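Local structure of interleukin-10-like protein (Human herpesvirus 5, 1LQS) at residues Met66-Pro79 and Met95-Arg107. The protein mimics human interleukin-10, binding the human IL-10 receptor and exploiting its immunosuppressive signalling to the benefit of the virus. Numbering follows the deposited sequence.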
# COMPACT_ATOMS: atom_id res chain seq x y z
N MET C 66 -3.96 -2.66 -13.64
CA MET C 66 -4.60 -3.93 -13.97
C MET C 66 -5.88 -3.67 -14.73
O MET C 66 -6.18 -4.39 -15.70
CB MET C 66 -4.90 -4.74 -12.70
CG MET C 66 -5.32 -6.20 -12.95
SD MET C 66 -3.96 -7.31 -13.49
CE MET C 66 -4.13 -7.14 -15.24
N ASP C 67 -6.65 -2.66 -14.30
CA ASP C 67 -7.91 -2.33 -14.97
C ASP C 67 -7.63 -1.76 -16.33
O ASP C 67 -8.24 -2.17 -17.32
CB ASP C 67 -8.73 -1.31 -14.18
CG ASP C 67 -10.19 -1.26 -14.63
OD1 ASP C 67 -10.94 -2.21 -14.29
OD2 ASP C 67 -10.59 -0.30 -15.34
N TRP C 68 -6.71 -0.80 -16.37
CA TRP C 68 -6.35 -0.17 -17.63
C TRP C 68 -6.04 -1.24 -18.65
O TRP C 68 -6.64 -1.27 -19.73
CB TRP C 68 -5.13 0.74 -17.48
CG TRP C 68 -4.85 1.51 -18.75
CD1 TRP C 68 -5.59 2.55 -19.24
CD2 TRP C 68 -3.84 1.23 -19.72
NE1 TRP C 68 -5.10 2.94 -20.47
CE2 TRP C 68 -4.02 2.15 -20.79
CE3 TRP C 68 -2.79 0.31 -19.80
CZ2 TRP C 68 -3.20 2.16 -21.92
CZ3 TRP C 68 -1.97 0.32 -20.94
CH2 TRP C 68 -2.18 1.24 -21.98
N LEU C 69 -5.09 -2.12 -18.29
CA LEU C 69 -4.67 -3.20 -19.18
C LEU C 69 -5.82 -4.05 -19.69
O LEU C 69 -6.01 -4.19 -20.91
CB LEU C 69 -3.66 -4.10 -18.50
CG LEU C 69 -2.23 -3.54 -18.44
CD1 LEU C 69 -1.29 -4.63 -17.90
CD2 LEU C 69 -1.78 -3.07 -19.82
N LEU C 70 -6.60 -4.61 -18.76
CA LEU C 70 -7.72 -5.45 -19.13
C LEU C 70 -8.71 -4.75 -20.08
O LEU C 70 -9.26 -5.37 -21.00
CB LEU C 70 -8.43 -5.93 -17.87
CG LEU C 70 -7.60 -6.85 -16.96
CD1 LEU C 70 -8.29 -7.03 -15.62
CD2 LEU C 70 -7.41 -8.19 -17.64
N ARG C 71 -8.93 -3.45 -19.86
CA ARG C 71 -9.85 -2.70 -20.72
C ARG C 71 -9.22 -2.51 -22.09
O ARG C 71 -9.89 -2.61 -23.12
CB ARG C 71 -10.15 -1.32 -20.12
CG ARG C 71 -11.25 -1.30 -19.09
CD ARG C 71 -11.24 0.00 -18.28
NE ARG C 71 -12.39 0.06 -17.38
CZ ARG C 71 -13.64 0.30 -17.79
NH1 ARG C 71 -13.88 0.51 -19.07
NH2 ARG C 71 -14.64 0.30 -16.93
N ARG C 72 -7.92 -2.23 -22.08
CA ARG C 72 -7.16 -2.00 -23.30
C ARG C 72 -7.24 -3.24 -24.21
O ARG C 72 -7.38 -3.13 -25.43
CB ARG C 72 -5.72 -1.66 -22.91
CG ARG C 72 -4.71 -1.57 -24.03
CD ARG C 72 -5.16 -0.66 -25.11
NE ARG C 72 -4.03 -0.07 -25.82
CZ ARG C 72 -3.67 1.21 -25.70
NH1 ARG C 72 -4.35 2.03 -24.91
NH2 ARG C 72 -2.62 1.67 -26.38
N TYR C 73 -7.17 -4.42 -23.61
CA TYR C 73 -7.24 -5.64 -24.38
C TYR C 73 -8.65 -5.95 -24.84
O TYR C 73 -8.88 -6.26 -26.01
CB TYR C 73 -6.73 -6.81 -23.55
CG TYR C 73 -5.23 -6.95 -23.55
CD1 TYR C 73 -4.58 -7.67 -24.55
CD2 TYR C 73 -4.47 -6.44 -22.51
CE1 TYR C 73 -3.21 -7.87 -24.49
CE2 TYR C 73 -3.11 -6.65 -22.45
CZ TYR C 73 -2.48 -7.37 -23.44
OH TYR C 73 -1.13 -7.61 -23.33
N LEU C 74 -9.60 -5.88 -23.92
CA LEU C 74 -10.96 -6.19 -24.31
C LEU C 74 -11.48 -5.21 -25.35
O LEU C 74 -12.19 -5.61 -26.28
CB LEU C 74 -11.87 -6.19 -23.07
CG LEU C 74 -11.52 -7.28 -22.06
CD1 LEU C 74 -12.55 -7.35 -20.96
CD2 LEU C 74 -11.47 -8.61 -22.77
N GLU C 75 -11.09 -3.95 -25.23
CA GLU C 75 -11.58 -2.91 -26.14
C GLU C 75 -10.76 -2.53 -27.37
O GLU C 75 -11.32 -2.12 -28.37
CB GLU C 75 -11.87 -1.65 -25.33
CG GLU C 75 -12.92 -1.84 -24.25
CD GLU C 75 -14.27 -2.26 -24.79
OE1 GLU C 75 -14.77 -1.59 -25.72
OE2 GLU C 75 -14.83 -3.26 -24.29
N ILE C 76 -9.44 -2.66 -27.30
CA ILE C 76 -8.61 -2.29 -28.44
C ILE C 76 -7.77 -3.42 -29.02
O ILE C 76 -7.92 -3.77 -30.20
CB ILE C 76 -7.65 -1.13 -28.08
CG1 ILE C 76 -8.44 0.08 -27.56
CG2 ILE C 76 -6.86 -0.72 -29.30
CD1 ILE C 76 -9.45 0.60 -28.55
N VAL C 77 -6.90 -3.99 -28.20
CA VAL C 77 -6.02 -5.07 -28.65
C VAL C 77 -6.73 -6.25 -29.31
O VAL C 77 -6.48 -6.55 -30.48
CB VAL C 77 -5.16 -5.61 -27.48
CG1 VAL C 77 -4.09 -6.53 -28.03
CG2 VAL C 77 -4.54 -4.47 -26.69
N PHE C 78 -7.61 -6.92 -28.58
CA PHE C 78 -8.30 -8.06 -29.18
C PHE C 78 -9.06 -7.69 -30.44
O PHE C 78 -8.91 -8.37 -31.46
CB PHE C 78 -9.23 -8.74 -28.17
CG PHE C 78 -8.57 -9.87 -27.42
CD1 PHE C 78 -8.28 -9.75 -26.06
CD2 PHE C 78 -8.22 -11.04 -28.07
CE1 PHE C 78 -7.66 -10.78 -25.38
CE2 PHE C 78 -7.59 -12.08 -27.39
CZ PHE C 78 -7.32 -11.94 -26.03
N PRO C 79 -9.89 -6.64 -30.40
CA PRO C 79 -10.64 -6.27 -31.61
C PRO C 79 -9.69 -6.00 -32.77
O PRO C 79 -9.92 -6.47 -33.87
CB PRO C 79 -11.40 -5.02 -31.18
CG PRO C 79 -11.65 -5.27 -29.74
CD PRO C 79 -10.31 -5.80 -29.26
N MET C 95 -10.73 -16.15 -26.38
CA MET C 95 -9.95 -15.56 -25.32
C MET C 95 -10.57 -14.26 -24.83
O MET C 95 -10.72 -14.07 -23.62
CB MET C 95 -8.49 -15.32 -25.79
CG MET C 95 -7.67 -16.62 -25.96
SD MET C 95 -5.88 -16.46 -26.31
CE MET C 95 -5.93 -15.81 -28.00
N ARG C 96 -10.96 -13.37 -25.75
CA ARG C 96 -11.56 -12.10 -25.36
C ARG C 96 -12.76 -12.39 -24.48
O ARG C 96 -12.96 -11.76 -23.44
CB ARG C 96 -12.00 -11.29 -26.58
CG ARG C 96 -12.51 -9.87 -26.22
CD ARG C 96 -13.32 -9.26 -27.35
NE ARG C 96 -13.77 -7.88 -27.08
CZ ARG C 96 -14.61 -7.51 -26.11
NH1 ARG C 96 -15.11 -8.40 -25.27
NH2 ARG C 96 -14.95 -6.23 -25.99
N SER C 97 -13.55 -13.36 -24.93
CA SER C 97 -14.76 -13.81 -24.26
C SER C 97 -14.49 -14.24 -22.82
O SER C 97 -15.16 -13.80 -21.88
CB SER C 97 -15.34 -14.98 -25.05
OG SER C 97 -16.65 -15.32 -24.63
N THR C 98 -13.49 -15.11 -22.65
CA THR C 98 -13.12 -15.60 -21.33
C THR C 98 -12.51 -14.47 -20.49
O THR C 98 -12.75 -14.38 -19.28
CB THR C 98 -12.09 -16.76 -21.44
OG1 THR C 98 -12.74 -17.92 -21.97
CG2 THR C 98 -11.51 -17.10 -20.07
N LEU C 99 -11.74 -13.61 -21.13
CA LEU C 99 -11.13 -12.52 -20.40
C LEU C 99 -12.25 -11.61 -19.95
O LEU C 99 -12.21 -11.07 -18.84
CB LEU C 99 -10.15 -11.77 -21.30
CG LEU C 99 -9.20 -10.77 -20.63
CD1 LEU C 99 -8.60 -11.37 -19.35
CD2 LEU C 99 -8.12 -10.41 -21.63
N GLU C 100 -13.26 -11.48 -20.80
CA GLU C 100 -14.41 -10.66 -20.49
C GLU C 100 -15.08 -11.26 -19.24
O GLU C 100 -15.39 -10.55 -18.28
CB GLU C 100 -15.37 -10.66 -21.68
CG GLU C 100 -16.40 -9.53 -21.72
CD GLU C 100 -15.76 -8.14 -21.73
OE1 GLU C 100 -14.86 -7.90 -22.57
OE2 GLU C 100 -16.18 -7.29 -20.93
N SER C 101 -15.27 -12.58 -19.25
CA SER C 101 -15.88 -13.28 -18.13
C SER C 101 -15.16 -12.93 -16.83
O SER C 101 -15.80 -12.65 -15.81
CB SER C 101 -15.84 -14.78 -18.37
OG SER C 101 -16.49 -15.49 -17.33
N ILE C 102 -13.83 -12.97 -16.88
CA ILE C 102 -13.02 -12.65 -15.70
C ILE C 102 -13.23 -11.19 -15.24
O ILE C 102 -13.41 -10.94 -14.05
CB ILE C 102 -11.52 -12.89 -15.98
CG1 ILE C 102 -11.29 -14.36 -16.31
CG2 ILE C 102 -10.69 -12.50 -14.77
CD1 ILE C 102 -9.84 -14.73 -16.48
N TYR C 103 -13.21 -10.24 -16.19
CA TYR C 103 -13.38 -8.83 -15.86
C TYR C 103 -14.69 -8.51 -15.16
O TYR C 103 -14.71 -7.78 -14.17
CB TYR C 103 -13.28 -7.97 -17.12
CG TYR C 103 -13.15 -6.48 -16.82
CD1 TYR C 103 -12.05 -5.99 -16.12
CD2 TYR C 103 -14.11 -5.57 -17.25
CE1 TYR C 103 -11.91 -4.64 -15.84
CE2 TYR C 103 -13.97 -4.22 -16.97
CZ TYR C 103 -12.87 -3.76 -16.27
OH TYR C 103 -12.72 -2.42 -16.00
N LYS C 104 -15.80 -9.03 -15.68
CA LYS C 104 -17.10 -8.80 -15.08
C LYS C 104 -17.12 -9.28 -13.64
O LYS C 104 -17.76 -8.67 -12.78
CB LYS C 104 -18.20 -9.50 -15.88
CG LYS C 104 -18.41 -8.90 -17.27
CD LYS C 104 -19.57 -9.57 -18.01
CE LYS C 104 -19.75 -8.94 -19.40
NZ LYS C 104 -20.83 -9.59 -20.19
N ASP C 105 -16.41 -10.38 -13.36
CA ASP C 105 -16.34 -10.92 -12.00
C ASP C 105 -15.39 -10.15 -11.10
O ASP C 105 -15.61 -10.07 -9.89
CB ASP C 105 -15.93 -12.39 -12.03
CG ASP C 105 -17.11 -13.32 -12.20
OD1 ASP C 105 -16.90 -14.55 -12.10
OD2 ASP C 105 -18.24 -12.81 -12.44
N MET C 106 -14.33 -9.60 -11.67
CA MET C 106 -13.37 -8.85 -10.89
C MET C 106 -13.93 -7.50 -10.39
O MET C 106 -13.58 -7.05 -9.30
CB MET C 106 -12.11 -8.60 -11.71
CG MET C 106 -11.20 -9.79 -11.88
SD MET C 106 -9.79 -9.28 -12.90
CE MET C 106 -8.91 -8.24 -11.74
N ARG C 107 -14.79 -6.87 -11.19
CA ARG C 107 -15.37 -5.59 -10.78
C ARG C 107 -16.60 -5.79 -9.91
O ARG C 107 -17.44 -4.91 -9.78
CB ARG C 107 -15.72 -4.73 -11.99
CG ARG C 107 -14.49 -4.31 -12.78
CD ARG C 107 -14.76 -3.17 -13.75
NE ARG C 107 -14.62 -1.84 -13.14
CZ ARG C 107 -15.59 -1.18 -12.51
NH1 ARG C 107 -16.80 -1.71 -12.40
NH2 ARG C 107 -15.35 0.03 -12.01
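L74, L99 and Y103 interlock between two roughly antiparallel helices of the IL-10 fold, an all-helical cytokine architecture in which two chains share their helices. The axes of 66-79 and 95-106 run 154° apart and approach to 10.1 Å, and the packing is knobs-into-holes: L74 sits among R96, L99, E100 and Y103, while L99 sits among L70, Y73, L74 and F78.

The apolar row follows the helices. L74 lays CD2 against CB of L99 (3.7 Å), and L70 divides its two methyls, CD2 meeting CD1 of L99 and CD1 reaching both the ring edge of Y103 and SD of M106. At the other end, the F78 ring receives CB of R96 over one face, a CH-pi contact with CB 4.1 Å from the ring centroid, while CD2 of L99 comes in at the ring edge. M95 adds its CB beside CZ of F78 and, behind this, packs on helix 25-42. Y73 and M66 also touch the second subunit, so the pair lies next to the intertwined dimer interface.

Charged groups line the margin. E75 OE2 forms a salt bridge with R96 NH2 at 3.4 Å, their carboxylate and guanidinium planes turned 81° apart; the R96 side chain, stretched out along its length, brings one face of its guanidinium against the L74 carbonyl oxygen. Toward the end of helix 89-106, D67 makes a long salt bridge to R107 NE with OD1 and binds R71 NE with OD2, a network that probably offsets the proximity of the two arginines. A chi1 of -167° swings the Y103 ring away from its own backbone N and across to D67, where Y103 OH donates a hydrogen bond to D67 OD1 (2.5 Å).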